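Local atomic coordinates of amidohydrolase (Thermotoga maritima, PDB entry 3OOQ), a protein that is probably a hydrolase of the amidohydrolase family, possibly acting as an allantoinase on cyclic amide substrates. Residues A223-H228 against F243-V248; L150-G155 against G177-Y182; N81-P86 against S121-G126. All blocks are in the same frame, centred on the assembly; numbering follows the deposited sequence.

Interaction 1. Residues A223-H228 against F243-V248; sequences ARMHAH and FGFNLV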
loop_
_atom_site.group_PDB
_atom_site.type_symbol
_atom_site.label_atom_id
_atom_site.label_comp_id
_atom_site.label_asym_id
_atom_site.label_seq_id
_atom_site.Cartn_x
_atom_site.Cartn_y
_atom_site.Cartn_z
ATOM N N ALA F 223 -31.241 13.100 -21.621
ATOM C CA ALA F 223 -30.017 12.386 -21.319
ATOM C C ALA F 223 -29.019 12.638 -22.453
ATOM O O ALA F 223 -29.370 12.582 -23.643
ATOM C CB ALA F 223 -30.288 10.892 -21.186
ATOM N N ARG F 224 -27.777 12.896 -22.069
ATOM C CA ARG F 224 -26.707 13.031 -23.024
ATOM C C ARG F 224 -25.790 11.836 -22.807
ATOM O O ARG F 224 -25.043 11.797 -21.825
ATOM C CB ARG F 224 -26.001 14.381 -22.829
ATOM C CG ARG F 224 -26.915 15.631 -22.993
ATOM C CD ARG F 224 -27.510 15.762 -24.411
ATOM N NE ARG F 224 -26.425 15.853 -25.398
ATOM C CZ ARG F 224 -25.925 16.984 -25.891
ATOM N NH1 ARG F 224 -26.439 18.159 -25.545
ATOM N NH2 ARG F 224 -24.899 16.946 -26.733
HETATM N N MSE F 225 -25.846 10.866 -23.723
HETATM C CA MSE F 225 -25.313 9.524 -23.476
HETATM C C MSE F 225 -24.085 9.181 -24.301
HETATM O O MSE F 225 -24.185 8.930 -25.504
HETATM C CB MSE F 225 -26.413 8.473 -23.668
HETATM C CG MSE F 225 -27.520 8.664 -22.661
HETATM SE SE MSE F 225 -29.048 7.502 -22.925
HETATM C CE MSE F 225 -28.824 6.416 -21.333
ATOM N N HIS F 226 -22.937 9.183 -23.623
ATOM C CA HIS F 226 -21.616 8.938 -24.214
ATOM C C HIS F 226 -21.516 7.454 -24.572
ATOM O O HIS F 226 -21.615 6.604 -23.680
ATOM C CB HIS F 226 -20.528 9.350 -23.180
ATOM C CG HIS F 226 -19.138 8.862 -23.477
ATOM N ND1 HIS F 226 -18.747 7.538 -23.333
ATOM C CD2 HIS F 226 -18.028 9.535 -23.865
ATOM C CE1 HIS F 226 -17.463 7.420 -23.638
ATOM N NE2 HIS F 226 -17.005 8.618 -23.975
ATOM N N ALA F 227 -21.327 7.152 -25.858
ATOM C CA ALA F 227 -21.166 5.772 -26.331
ATOM C C ALA F 227 -20.445 5.690 -27.665
ATOM O O ALA F 227 -20.750 6.445 -28.589
ATOM C CB ALA F 227 -22.528 5.048 -26.441
ATOM N N HIS F 228 -19.514 4.744 -27.775
ATOM C CA HIS F 228 -18.714 4.590 -28.988
ATOM C C HIS F 228 -19.097 3.330 -29.733
ATOM O O HIS F 228 -19.532 3.402 -30.873
ATOM C CB HIS F 228 -17.209 4.577 -28.657
ATOM C CG HIS F 228 -16.691 5.883 -28.148
ATOM N ND1 HIS F 228 -16.489 6.974 -28.969
ATOM C CD2 HIS F 228 -16.337 6.281 -26.899
ATOM C CE1 HIS F 228 -16.031 7.988 -28.251
ATOM N NE2 HIS F 228 -15.934 7.594 -26.991
ATOM N N PHE F 243 -37.221 3.581 -19.502
ATOM C CA PHE F 243 -37.652 4.557 -18.528
ATOM C C PHE F 243 -38.405 5.723 -19.146
ATOM O O PHE F 243 -38.864 6.584 -18.423
ATOM C CB PHE F 243 -36.452 5.047 -17.706
ATOM C CG PHE F 243 -35.886 3.995 -16.783
ATOM C CD1 PHE F 243 -36.516 3.705 -15.574
ATOM C CD2 PHE F 243 -34.740 3.274 -17.137
ATOM C CE1 PHE F 243 -36.019 2.725 -14.730
ATOM C CE2 PHE F 243 -34.224 2.283 -16.286
ATOM C CZ PHE F 243 -34.867 2.010 -15.086
ATOM N N GLY F 244 -38.530 5.727 -20.472
ATOM C CA GLY F 244 -39.237 6.771 -21.214
ATOM C C GLY F 244 -38.622 8.157 -21.122
ATOM O O GLY F 244 -39.322 9.122 -20.848
ATOM N N PHE F 245 -37.314 8.273 -21.332
ATOM C CA PHE F 245 -36.708 9.604 -21.421
ATOM C C PHE F 245 -36.107 9.925 -22.797
ATOM O O PHE F 245 -35.876 9.025 -23.613
ATOM C CB PHE F 245 -35.734 9.886 -20.257
ATOM C CG PHE F 245 -34.589 8.892 -20.116
ATOM C CD1 PHE F 245 -33.442 8.997 -20.900
ATOM C CD2 PHE F 245 -34.624 7.906 -19.135
ATOM C CE1 PHE F 245 -32.375 8.136 -20.723
ATOM C CE2 PHE F 245 -33.547 7.033 -18.957
ATOM C CZ PHE F 245 -32.429 7.152 -19.750
ATOM N N ASN F 246 -35.887 11.214 -23.055
ATOM C CA ASN F 246 -35.228 11.666 -24.280
ATOM C C ASN F 246 -33.732 11.515 -24.205
ATOM O O ASN F 246 -33.143 11.737 -23.152
ATOM C CB ASN F 246 -35.558 13.131 -24.568
ATOM C CG ASN F 246 -37.033 13.342 -24.852
ATOM O OD1 ASN F 246 -37.639 12.517 -25.481
ATOM N ND2 ASN F 246 -37.603 14.438 -24.364
ATOM N N LEU F 247 -33.118 11.172 -25.332
ATOM C CA LEU F 247 -31.672 11.028 -25.369
ATOM C C LEU F 247 -31.024 11.658 -26.570
ATOM O O LEU F 247 -31.638 11.826 -27.626
ATOM C CB LEU F 247 -31.239 9.545 -25.262
ATOM C CG LEU F 247 -31.171 8.636 -26.503
ATOM C CD1 LEU F 247 -30.148 7.543 -26.350
ATOM C CD2 LEU F 247 -32.522 8.007 -26.768
ATOM N N VAL F 248 -29.756 11.979 -26.382
ATOM C CA VAL F 248 -28.834 12.306 -27.441
ATOM C C VAL F 248 -27.659 11.345 -27.258
ATOM O O VAL F 248 -27.241 11.070 -26.138
ATOM C CB VAL F 248 -28.345 13.788 -27.307
ATOM C CG1 VAL F 248 -27.315 14.131 -28.349
ATOM C CG2 VAL F 248 -29.539 14.785 -27.386
#
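Ala223 and Arg224 pair with Leu247 and Val248 as neighbouring parallel strands, the two ends of a beta-alpha-beta unit whose connection is helix 230-243. The repetition of such units makes up the TIM-barrel fold to which amidohydrolases belong.

Three backbone hydrogen bonds join the strands. Ala223 N donates to Asn246 O at 2.8 Å, while Ala223 O accepts from Val248 N at 2.8 Å. One step further, Met225 N reaches Val248 O at the same 2.8 Å, and this bond is close to straight (N-H...O 167°).

On the side of the sheet bearing Arg224 and Val248, the two side chains run alongside each other in the same direction. The arginine bends at chi2 and chi3 (-63° and -59°), which folds its chain back against the valine; NE lies 3.4 Å from Val248 CB, with CD packed against the same branch point. Beyond the valine the guanidinium is occupied by Glu250, through a salt bridge from NE, and by the carbonyl of Ala62, through NH2. An alanine in place of Arg224 would probably leave the Glu250 carboxylate without its cationic mate and open a gap beside the methyls of Val248.

Apolar contacts fill the other side, between the sheet and helix 230-243, where Ala240 lies against Phe245 and Leu247. Ala223 CB sits 3.5 Å from Phe245 CE1. Met225, a selenomethionine, crosses Leu247 at about a right angle, SE to Leu247 CD1 being 3.6 Å. Its selenium also makes a Met-aromatic contact with Phe245 from the ring's edge, 5.4 Å from the centroid, and the terminal methyl CE lies in the ring plane, 4.0 Å from Phe245 CE1.

Interaction 2. Residues L150-G155 against G177-Y182; sequences LKMAFG and GVIRDY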
loop_
_atom_site.group_PDB
_atom_site.type_symbol
_atom_site.label_atom_id
_atom_site.label_comp_id
_atom_site.label_asym_id
_atom_site.label_seq_id
_atom_site.Cartn_x
_atom_site.Cartn_y
_atom_site.Cartn_z
ATOM N N LEU F 150 -28.475 15.789 -18.856
ATOM C CA LEU F 150 -27.818 14.984 -17.842
ATOM C C LEU F 150 -26.867 14.026 -18.556
ATOM O O LEU F 150 -27.307 13.148 -19.305
ATOM C CB LEU F 150 -28.833 14.213 -16.986
ATOM C CG LEU F 150 -28.237 13.320 -15.869
ATOM C CD1 LEU F 150 -27.334 14.143 -14.962
ATOM C CD2 LEU F 150 -29.338 12.646 -15.042
ATOM N N LYS F 151 -25.576 14.211 -18.325
ATOM C CA LYS F 151 -24.496 13.421 -18.952
ATOM C C LYS F 151 -24.407 12.028 -18.347
ATOM O O LYS F 151 -24.425 11.884 -17.125
ATOM C CB LYS F 151 -23.153 14.149 -18.762
ATOM C CG LYS F 151 -21.912 13.468 -19.341
ATOM C CD LYS F 151 -22.058 13.153 -20.859
ATOM C CE LYS F 151 -20.794 12.546 -21.464
ATOM N NZ LYS F 151 -19.672 13.531 -21.433
HETATM N N MSE F 152 -24.309 11.019 -19.211
HETATM C CA MSE F 152 -24.137 9.629 -18.798
HETATM C C MSE F 152 -23.099 9.017 -19.711
HETATM O O MSE F 152 -22.830 9.566 -20.774
HETATM C CB MSE F 152 -25.456 8.849 -18.897
HETATM C CG MSE F 152 -26.527 9.427 -18.005
HETATM SE SE MSE F 152 -28.265 8.587 -18.229
HETATM C CE MSE F 152 -29.375 10.169 -17.925
ATOM N N ALA F 153 -22.508 7.896 -19.292
ATOM C CA ALA F 153 -21.414 7.275 -20.055
ATOM C C ALA F 153 -21.443 5.768 -20.012
ATOM O O ALA F 153 -21.709 5.190 -18.963
ATOM C CB ALA F 153 -20.057 7.775 -19.563
ATOM N N PHE F 154 -21.124 5.172 -21.165
ATOM C CA PHE F 154 -21.102 3.735 -21.409
ATOM C C PHE F 154 -19.749 3.397 -21.971
ATOM O O PHE F 154 -18.967 4.298 -22.281
ATOM C CB PHE F 154 -22.182 3.370 -22.457
ATOM C CG PHE F 154 -23.573 3.590 -21.962
ATOM C CD1 PHE F 154 -24.147 4.865 -21.985
ATOM C CD2 PHE F 154 -24.272 2.556 -21.380
ATOM C CE1 PHE F 154 -25.429 5.080 -21.475
ATOM C CE2 PHE F 154 -25.552 2.764 -20.866
ATOM C CZ PHE F 154 -26.130 4.024 -20.922
ATOM N N GLY F 155 -19.462 2.103 -22.092
ATOM C CA GLY F 155 -18.243 1.645 -22.750
ATOM C C GLY F 155 -17.041 1.639 -21.816
ATOM O O GLY F 155 -17.188 1.463 -20.606
ATOM N N GLY F 177 -26.274 -1.657 -15.144
ATOM C CA GLY F 177 -26.919 -1.876 -13.855
ATOM C C GLY F 177 -26.958 -0.629 -12.977
ATOM O O GLY F 177 -27.980 -0.341 -12.342
ATOM N N VAL F 178 -25.852 0.109 -12.941
ATOM C CA VAL F 178 -25.759 1.333 -12.124
ATOM C C VAL F 178 -26.784 2.386 -12.593
ATOM O O VAL F 178 -27.463 3.011 -11.782
ATOM C CB VAL F 178 -24.315 1.904 -12.144
ATOM C CG1 VAL F 178 -24.264 3.337 -11.609
ATOM C CG2 VAL F 178 -23.380 1.007 -11.329
ATOM N N ILE F 179 -26.882 2.575 -13.904
ATOM C CA ILE F 179 -27.824 3.537 -14.457
ATOM C C ILE F 179 -29.280 3.072 -14.233
ATOM O O ILE F 179 -30.131 3.854 -13.798
ATOM C CB ILE F 179 -27.508 3.808 -15.943
ATOM C CG1 ILE F 179 -26.120 4.486 -16.042
ATOM C CG2 ILE F 179 -28.610 4.691 -16.604
ATOM C CD1 ILE F 179 -25.477 4.438 -17.416
ATOM N N ARG F 180 -29.549 1.797 -14.486
ATOM C CA ARG F 180 -30.885 1.253 -14.214
ATOM C C ARG F 180 -31.294 1.418 -12.759
ATOM O O ARG F 180 -32.452 1.744 -12.442
ATOM C CB ARG F 180 -30.930 -0.234 -14.513
ATOM C CG ARG F 180 -31.437 -0.577 -15.844
ATOM C CD ARG F 180 -32.101 -1.983 -15.868
ATOM N NE ARG F 180 -32.415 -2.175 -17.260
ATOM C CZ ARG F 180 -31.507 -2.497 -18.172
ATOM N NH1 ARG F 180 -31.860 -2.606 -19.448
ATOM N NH2 ARG F 180 -30.250 -2.749 -17.800
ATOM N N ASP F 181 -30.346 1.138 -11.872
ATOM C CA ASP F 181 -30.600 1.234 -10.457
ATOM C C ASP F 181 -30.958 2.690 -10.132
ATOM O O ASP F 181 -31.914 2.938 -9.403
ATOM C CB ASP F 181 -29.371 0.752 -9.674
ATOM C CG ASP F 181 -29.549 0.856 -8.196
ATOM O OD1 ASP F 181 -30.223 -0.013 -7.620
ATOM O OD2 ASP F 181 -29.020 1.815 -7.598
ATOM N N TYR F 182 -30.191 3.635 -10.686
ATOM C CA TYR F 182 -30.402 5.050 -10.440
ATOM C C TYR F 182 -31.834 5.456 -10.788
ATOM O O TYR F 182 -32.563 6.031 -9.965
ATOM C CB TYR F 182 -29.403 5.909 -11.230
ATOM C CG TYR F 182 -29.719 7.399 -11.210
ATOM C CD1 TYR F 182 -29.707 8.122 -10.009
ATOM C CD2 TYR F 182 -30.050 8.080 -12.385
ATOM C CE1 TYR F 182 -30.002 9.456 -9.976
ATOM C CE2 TYR F 182 -30.324 9.463 -12.364
ATOM C CZ TYR F 182 -30.317 10.130 -11.145
ATOM O OH TYR F 182 -30.610 11.473 -11.082
#
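Leu150 opens the contact by turning its CD2 methyl toward the phenol of Tyr182, with CD2 4.3 Å from Tyr182 CE2. This is a loose apolar touch, made obliquely to the ring. The hydroxyl of Tyr182 is directed elsewhere, to a hydrogen bond with the carbonyl of Lys209, and that bond ties the far end of the ring to the start of helix 208-217.

Two residues further along the strand, Met152, a selenomethionine, again points at the helix. Its selenium lies 4.2 Å from Ile179 CG2, the branch that stands anti to the helix backbone nitrogen. The other branch of the isoleucine, CG1, is anti to the carbonyl carbon (chi1 -65°), and with chi2 extended it carries CD1 down to the end of the strand.

There CD1 passes the carbonyl oxygen of Ala153, 4.1 Å away, while the methyl of Ala153 points away from the helix. CD1 then meets Phe154, the first residue beyond the strand. The methyl approaches the outer end of the ring, 3.6 Å from Phe154 CZ, and the two side chains run at a slant to each other. Phe154 also touches Met225 and Thr235, Ala236 and Ile239 of helix 230-243, which places it between two helices and the sheet.

Ile179 therefore touches Met152, Ala153 and Phe154 and gives the largest share of the buried surface. The short segments approach to 10.5 Å between axes, with directions 146° apart. The packing is thus roughly antiparallel, inclined by some 34°: helix 172-198 is one of the helices in the crossover from strand 143-153 to its parallel neighbour 223-227, and here it covers the outside of a beta/alpha barrel.

Interaction 3. Residues N81-P86 against S121-G126; sequences NEATDP and SANPVG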
loop_
_atom_site.group_PDB
_atom_site.type_symbol
_atom_site.label_atom_id
_atom_site.label_comp_id
_atom_site.label_asym_id
_atom_site.label_seq_id
_atom_site.Cartn_x
_atom_site.Cartn_y
_atom_site.Cartn_z
ATOM N N ASN F 81 -14.397 15.866 -14.365
ATOM C CA ASN F 81 -14.881 14.544 -13.937
ATOM C C ASN F 81 -14.813 14.392 -12.431
ATOM O O ASN F 81 -13.721 14.370 -11.870
ATOM C CB ASN F 81 -14.068 13.407 -14.576
ATOM C CG ASN F 81 -14.417 13.170 -16.043
ATOM O OD1 ASN F 81 -15.506 12.698 -16.375
ATOM N ND2 ASN F 81 -13.473 13.474 -16.925
ATOM N N GLU F 82 -15.976 14.278 -11.791
ATOM C CA GLU F 82 -16.054 13.977 -10.367
ATOM C C GLU F 82 -15.967 12.446 -10.205
ATOM O O GLU F 82 -16.951 11.760 -9.862
ATOM C CB GLU F 82 -17.343 14.551 -9.754
ATOM C CG GLU F 82 -17.446 14.397 -8.238
ATOM C CD GLU F 82 -16.202 14.887 -7.535
ATOM O OE1 GLU F 82 -15.482 14.048 -6.947
ATOM O OE2 GLU F 82 -15.916 16.101 -7.612
ATOM N N ALA F 83 -14.770 11.929 -10.465
ATOM C CA ALA F 83 -14.547 10.496 -10.609
ATOM C C ALA F 83 -14.332 9.800 -9.265
ATOM O O ALA F 83 -13.434 8.972 -9.129
ATOM C CB ALA F 83 -13.366 10.250 -11.553
ATOM N N THR F 84 -15.169 10.138 -8.283
ATOM C CA THR F 84 -15.089 9.573 -6.933
ATOM C C THR F 84 -16.381 8.872 -6.547
ATOM O O THR F 84 -16.579 8.508 -5.379
ATOM C CB THR F 84 -14.855 10.685 -5.910
ATOM O OG1 THR F 84 -15.911 11.652 -6.031
ATOM C CG2 THR F 84 -13.516 11.362 -6.180
ATOM N N ASP F 85 -17.268 8.702 -7.528
ATOM C CA ASP F 85 -18.614 8.196 -7.292
ATOM C C ASP F 85 -19.255 8.009 -8.668
ATOM O O ASP F 85 -19.306 8.965 -9.455
ATOM C CB ASP F 85 -19.413 9.212 -6.452
ATOM C CG ASP F 85 -20.806 8.716 -6.083
ATOM O OD1 ASP F 85 -21.367 9.230 -5.098
ATOM O OD2 ASP F 85 -21.368 7.849 -6.767
ATOM N N PRO F 86 -19.734 6.785 -8.978
ATOM C CA PRO F 86 -20.209 6.565 -10.353
ATOM C C PRO F 86 -21.559 7.241 -10.658
ATOM O O PRO F 86 -21.981 7.249 -11.804
ATOM C CB PRO F 86 -20.298 5.022 -10.463
ATOM C CG PRO F 86 -20.459 4.548 -9.074
ATOM C CD PRO F 86 -19.776 5.551 -8.166
ATOM N N SER F 121 -16.649 11.627 -19.204
ATOM C CA SER F 121 -17.229 10.301 -19.358
ATOM C C SER F 121 -16.688 9.290 -18.333
ATOM O O SER F 121 -16.734 8.079 -18.548
ATOM C CB SER F 121 -16.951 9.812 -20.768
ATOM O OG SER F 121 -15.551 9.729 -20.992
ATOM N N ALA F 122 -16.173 9.796 -17.220
ATOM C CA ALA F 122 -15.706 8.927 -16.145
ATOM C C ALA F 122 -16.851 8.173 -15.488
ATOM O O ALA F 122 -16.697 6.995 -15.135
ATOM C CB ALA F 122 -14.945 9.746 -15.099
ATOM N N ASN F 123 -17.986 8.849 -15.295
ATOM C CA ASN F 123 -19.082 8.286 -14.505
ATOM C C ASN F 123 -20.238 7.755 -15.327
ATOM O O ASN F 123 -20.643 8.413 -16.285
ATOM C CB ASN F 123 -19.652 9.321 -13.547
ATOM C CG ASN F 123 -18.648 9.782 -12.514
ATOM O OD1 ASN F 123 -17.577 9.208 -12.385
ATOM N ND2 ASN F 123 -18.996 10.825 -11.776
ATOM N N PRO F 124 -20.791 6.584 -14.929
ATOM C CA PRO F 124 -22.058 6.132 -15.511
ATOM C C PRO F 124 -23.074 7.283 -15.552
ATOM O O PRO F 124 -23.702 7.490 -16.592
ATOM C CB PRO F 124 -22.478 4.994 -14.581
ATOM C CG PRO F 124 -21.139 4.336 -14.194
ATOM C CD PRO F 124 -20.170 5.543 -14.079
ATOM N N VAL F 125 -23.202 8.025 -14.447
ATOM C CA VAL F 125 -24.022 9.247 -14.385
ATOM C C VAL F 125 -23.128 10.379 -13.897
ATOM O O VAL F 125 -22.750 10.418 -12.724
ATOM C CB VAL F 125 -25.267 9.102 -13.459
ATOM C CG1 VAL F 125 -26.181 10.344 -13.584
ATOM C CG2 VAL F 125 -26.085 7.839 -13.805
ATOM N N GLY F 126 -22.787 11.297 -14.796
ATOM C CA GLY F 126 -21.729 12.279 -14.537
ATOM C C GLY F 126 -22.109 13.664 -13.996
ATOM O O GLY F 126 -21.308 14.291 -13.298
HETATM O O HOH W 1 -17.972 11.980 -15.285
HETATM O O HOH W 2 -13.809 12.437 -19.754
HETATM O O HOH W 3 -18.523 14.013 -13.347
#
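Pro86 meets Pro124 and Val125 with both its ring and its carbonyl. Ring packs on ring, Pro86 CB lying 3.7 Å from Pro124 CD, while Pro86 O accepts a nearly straight hydrogen bond from Val125 N at 3.0 Å, where strand 125-133 begins. Tyr162 of helix 156-164 touches the same proline.

Asn123 reaches across with its amide. Its CG stands anti to the carbonyl carbon (chi1 -63°), which sends ND2 into the curve of the opposite loop. ND2 donates to Glu82 O at 3.0 Å. The acceptor is in the plane of the asparagine amide, but the donor stands well above the plane of the glutamate carbonyl. Thr88 OG1 is a second partner of ND2 and Tyr162 OH binds OD1, so both ends of the buried amide are satisfied and its rotation is fixed.

Asn81 answers from the other loop. OD1 takes the backbone NH of Ala122 at 3.1 Å, and its oxygen also rests on that residue's methyl, Ala122 CB, at 3.3 Å. One water accepts from Asn123 N and lies 2.8 Å from Asn81 OD1, a probable bridge, and another joins Asn81 ND2 to Ser121 N.

Inverse gamma turns centred on Glu82 and Ala83 curl segment 81-86 round these groups, and outward from the curl Glu82 and Thr84 bond to Ser170, Thr171 and Thr168 of a neighbouring subunit. Asparagine amides clasping main-chain groups thus join two loops that follow strands 54-64 and 112-117, at the C-terminal side of a TIM-type barrel and at a subunit interface.

Each contact has one or both of its segments in a single sheet, whose strands run in the order 125-133, 143-153, 223-227 and 247-249. Interactions 1 and 2, with centres about 9 Å apart, are stitched by Arg224 N to Leu150 O (2.8 Å), and Ala223 CB packs on Met152 CE. Interactions 2 and 3 lie about 10 Å apart between centres and join through Ala153 N to Pro124 O (3.0 Å). Between interactions 1 and 3 the link is His226 CD2 on Ser121 CB (3.3 Å). That meeting occurs at the C-terminal end of strand 223-227, the end where amidohydrolase barrels carry the active site, and is consistent with a position near it.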